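Local coordinates for protein QdtA (Thermoanaerobacterium thermosaccharolyticum, PDB 4ZU5) that is a small dimeric beta-sandwich protein of the WxcM-like family in the cupin clan and binds thymidine in the crystal, at residues Ile8-Ile13 with His19-Glu24. Sequence-based numbering, arbitrary orientation.
Sequences IKFKDI and HLTPIE
Ile13 and Leu20 form an antiparallel hydrogen-bonded pair, Ile13 N giving to Leu20 O at 2.8 Å and Leu20 N to Ile13 O at 2.9 Å. From this pair back toward Phe10 the regular pairing stops, and other groups bridge the backbones. A water takes a hydrogen from Lys11 N and gives one to Pro22 O. Pro22 has no N-H to offer Lys11 O; Thr21 OG1, anti to the carbonyl carbon (chi1 -80°), donates to that oxygen at 2.7 Å. The same rotation lays its methyl CG2 3.5 Å from Phe10 CB, so the beta-branched residue serves a polar and an apolar neighbour at once. Ile23 brings the C-H bonds of CD1 onto one face of the buried Phe10 ring, offset toward the rim, 3.9 Å from the centroid. At the other end Asp12 meets the His19 imidazole edge: OD1 takes the ND1 hydrogen through its syn lone pair at 2.9 Å, planes 32° apart, and OD2 adds a weaker bond; two acceptors on one N-H would fix the imidazole's rotation. A second water donates to both Asp12 OD1 and Thr21 OG1. Phe10 packs on Ile29 and bonds through its backbone to Ser86, just before strand 87-91. Thymidine lies about 4 Å from the Pro22 side chain at the dimer edge, where Glu24 OE2 accepts from Tyr116 N of the second subunit, a thymidine-pocket residue, and strand 18-24 pairs antiparallel with a strand of that subunit.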
ATOM      1  N   ILE A   8      -2.727  10.131 -11.312  1.00 31.28           N
ATOM      2  CA  ILE A   8      -3.723   9.138 -11.582  1.00 32.90           C
ATOM      3  C   ILE A   8      -4.797   9.159 -10.502  1.00 31.00           C
ATOM      4  O   ILE A   8      -4.483   9.254  -9.318  1.00 33.95           O
ATOM      5  CB  ILE A   8      -3.086   7.759 -11.576  1.00 33.23           C
ATOM      6  CG1 ILE A   8      -2.227   7.549 -12.814  1.00 37.75           C
ATOM      7  CG2 ILE A   8      -4.181   6.700 -11.637  1.00 34.95           C
ATOM      8  CD1 ILE A   8      -1.524   6.196 -12.647  1.00 39.25           C
ATOM      9  N   LYS A   9      -6.045   9.103 -10.911  1.00 32.16           N
ATOM     10  CA  LYS A   9      -7.136   9.212  -9.963  1.00 32.10           C
ATOM     11  C   LYS A   9      -7.733   7.848  -9.767  1.00 31.97           C
ATOM     12  O   LYS A   9      -8.034   7.129 -10.701  1.00 33.79           O
ATOM     13  CB  LYS A   9      -8.196  10.235 -10.442  1.00 35.60           C
ATOM     14  CG  LYS A   9      -9.408  10.405  -9.521  1.00 37.43           C
ATOM     15  CD  LYS A   9      -9.006  11.318  -8.373  1.00 39.38           C
ATOM     16  CE  LYS A   9     -10.181  11.708  -7.507  1.00 43.95           C
ATOM     17  NZ  LYS A   9     -10.648  10.505  -6.806  1.00 47.58           N
ATOM     18  N   PHE A  10      -7.880   7.469  -8.510  1.00 28.04           N
ATOM     19  CA  PHE A  10      -8.475   6.210  -8.123  1.00 30.06           C
ATOM     20  C   PHE A  10      -9.903   6.436  -7.614  1.00 30.99           C
ATOM     21  O   PHE A  10     -10.278   7.560  -7.313  1.00 34.01           O
ATOM     22  CB  PHE A  10      -7.592   5.571  -7.033  1.00 29.46           C
ATOM     23  CG  PHE A  10      -6.180   5.335  -7.474  1.00 26.61           C
ATOM     24  CD1 PHE A  10      -5.113   5.832  -6.742  1.00 28.98           C
ATOM     25  CD2 PHE A  10      -5.913   4.637  -8.620  1.00 26.23           C
ATOM     26  CE1 PHE A  10      -3.800   5.611  -7.141  1.00 29.76           C
ATOM     27  CE2 PHE A  10      -4.612   4.430  -9.058  1.00 28.03           C
ATOM     28  CZ  PHE A  10      -3.552   4.917  -8.323  1.00 29.23           C
ATOM     29  N   LYS A  11     -10.667   5.344  -7.549  1.00 32.45           N
ATOM     30  CA  LYS A  11     -11.968   5.297  -6.932  1.00 34.86           C
ATOM     31  C   LYS A  11     -11.779   5.539  -5.436  1.00 35.07           C
ATOM     32  O   LYS A  11     -10.866   4.992  -4.803  1.00 33.86           O
ATOM     33  CB  LYS A  11     -12.553   3.912  -7.170  1.00 40.53           C
ATOM     34  CG  LYS A  11     -14.054   3.844  -6.965  1.00 54.06           C
ATOM     35  CD  LYS A  11     -14.668   2.567  -7.551  1.00 62.45           C
ATOM     36  CE  LYS A  11     -16.196   2.632  -7.436  1.00 74.72           C
ATOM     37  NZ  LYS A  11     -16.918   1.385  -7.838  1.00 78.04           N
ATOM     38  N   ASP A  12     -12.641   6.384  -4.867  1.00 38.96           N
ATOM     39  CA  ASP A  12     -12.729   6.620  -3.417  1.00 37.43           C
ATOM     40  C   ASP A  12     -14.124   6.220  -2.947  1.00 42.84           C
ATOM     41  O   ASP A  12     -15.071   6.962  -3.164  1.00 40.88           O
ATOM     42  CB  ASP A  12     -12.512   8.100  -3.126  1.00 42.41           C
ATOM     43  CG  ASP A  12     -12.623   8.425  -1.647  1.00 45.08           C
ATOM     44  OD1 ASP A  12     -12.689   7.492  -0.830  1.00 41.25           O
ATOM     45  OD2 ASP A  12     -12.628   9.618  -1.306  1.00 51.92           O
ATOM     46  N   ILE A  13     -14.276   5.031  -2.389  1.00 38.29           N
ATOM     47  CA  ILE A  13     -15.555   4.580  -1.878  1.00 42.13           C
ATOM     48  C   ILE A  13     -15.757   5.169  -0.486  1.00 42.99           C
ATOM     49  O   ILE A  13     -15.089   4.783   0.473  1.00 45.19           O
ATOM     50  CB  ILE A  13     -15.581   3.063  -1.876  1.00 43.74           C
ATOM     51  CG1 ILE A  13     -15.494   2.588  -3.329  1.00 45.85           C
ATOM     52  CG2 ILE A  13     -16.804   2.525  -1.139  1.00 46.95           C
ATOM     53  CD1 ILE A  13     -15.431   1.092  -3.461  1.00 51.89           C
ATOM     54  N   HIS A  19     -13.587   5.545   4.169  1.00 36.37           N
ATOM     55  CA  HIS A  19     -13.155   5.605   2.790  1.00 37.14           C
ATOM     56  C   HIS A  19     -12.332   4.377   2.481  1.00 35.58           C
ATOM     57  O   HIS A  19     -11.480   4.023   3.290  1.00 32.45           O
ATOM     58  CB  HIS A  19     -12.255   6.798   2.611  1.00 36.39           C
ATOM     59  CG  HIS A  19     -12.976   8.083   2.760  1.00 44.52           C
ATOM     60  ND1 HIS A  19     -13.240   8.900   1.683  1.00 44.82           N
ATOM     61  CD2 HIS A  19     -13.619   8.621   3.820  1.00 43.97           C
ATOM     62  CE1 HIS A  19     -13.929   9.946   2.100  1.00 46.84           C
ATOM     63  NE2 HIS A  19     -14.183   9.792   3.385  1.00 49.15           N
ATOM     64  N   LEU A  20     -12.490   3.865   1.258  1.00 30.90           N
ATOM     65  CA  LEU A  20     -11.680   2.787   0.744  1.00 31.96           C
ATOM     66  C   LEU A  20     -11.312   3.108  -0.694  1.00 29.43           C
ATOM     67  O   LEU A  20     -12.186   3.414  -1.531  1.00 31.17           O
ATOM     68  CB  LEU A  20     -12.442   1.475   0.746  1.00 29.46           C
ATOM     69  CG  LEU A  20     -11.727   0.165   0.416  1.00 33.17           C
ATOM     70  CD1 LEU A  20     -12.337  -1.028   1.126  1.00 33.30           C
ATOM     71  CD2 LEU A  20     -11.787  -0.084  -1.094  1.00 31.65           C
ATOM     72  N   THR A  21     -10.035   2.906  -0.991  1.00 28.85           N
ATOM     73  CA  THR A  21      -9.564   3.004  -2.366  1.00 28.75           C
ATOM     74  C   THR A  21      -8.916   1.692  -2.800  1.00 27.70           C
ATOM     75  O   THR A  21      -8.007   1.228  -2.122  1.00 29.02           O
ATOM     76  CB  THR A  21      -8.564   4.147  -2.541  1.00 29.40           C
ATOM     77  OG1 THR A  21      -9.267   5.401  -2.643  1.00 33.39           O
ATOM     78  CG2 THR A  21      -7.804   3.917  -3.900  1.00 28.46           C
ATOM     79  N   PRO A  22      -9.386   1.110  -3.917  1.00 28.50           N
ATOM     80  CA  PRO A  22      -8.836  -0.134  -4.440  1.00 29.40           C
ATOM     81  C   PRO A  22      -7.930   0.176  -5.638  1.00 32.27           C
ATOM     82  O   PRO A  22      -8.184   1.154  -6.352  1.00 30.71           O
ATOM     83  CB  PRO A  22     -10.093  -0.873  -4.933  1.00 30.62           C
ATOM     84  CG  PRO A  22     -10.975   0.245  -5.446  1.00 32.74           C
ATOM     85  CD  PRO A  22     -10.660   1.460  -4.581  1.00 29.89           C
ATOM     86  N   ILE A  23      -6.882  -0.617  -5.793  1.00 31.84           N
ATOM     87  CA  ILE A  23      -5.958  -0.464  -6.940  1.00 31.51           C
ATOM     88  C   ILE A  23      -5.633  -1.868  -7.408  1.00 31.41           C
ATOM     89  O   ILE A  23      -4.934  -2.607  -6.708  1.00 32.28           O
ATOM     90  CB  ILE A  23      -4.665   0.263  -6.596  1.00 31.93           C
ATOM     91  CG1 ILE A  23      -4.910   1.639  -5.972  1.00 29.58           C
ATOM     92  CG2 ILE A  23      -3.802   0.458  -7.848  1.00 33.49           C
ATOM     93  CD1 ILE A  23      -3.667   2.355  -5.507  1.00 31.09           C
ATOM     94  N   GLU A  24      -6.102  -2.219  -8.603  1.00 29.11           N
ATOM     95  CA  GLU A  24      -5.813  -3.515  -9.220  1.00 29.21           C
ATOM     96  C   GLU A  24      -4.755  -3.358 -10.329  1.00 26.43           C
ATOM     97  O   GLU A  24      -4.845  -2.418 -11.089  1.00 30.28           O
ATOM     98  CB  GLU A  24      -7.069  -4.116  -9.826  1.00 32.57           C
ATOM     99  CG  GLU A  24      -8.151  -4.412  -8.786  1.00 39.26           C
ATOM    100  CD  GLU A  24      -9.142  -5.462  -9.270  1.00 45.74           C
ATOM    101  OE1 GLU A  24      -9.460  -5.453 -10.477  1.00 55.36           O
ATOM    102  OE2 GLU A  24      -9.515  -6.355  -8.471  1.00 55.05           O
TER
HETATM  103  O   HOH W   1      -9.464   2.853  -8.189  1.00 32.34           O
HETATM  104  O   HOH W   2     -10.065   6.484  -0.308  1.00 31.55           O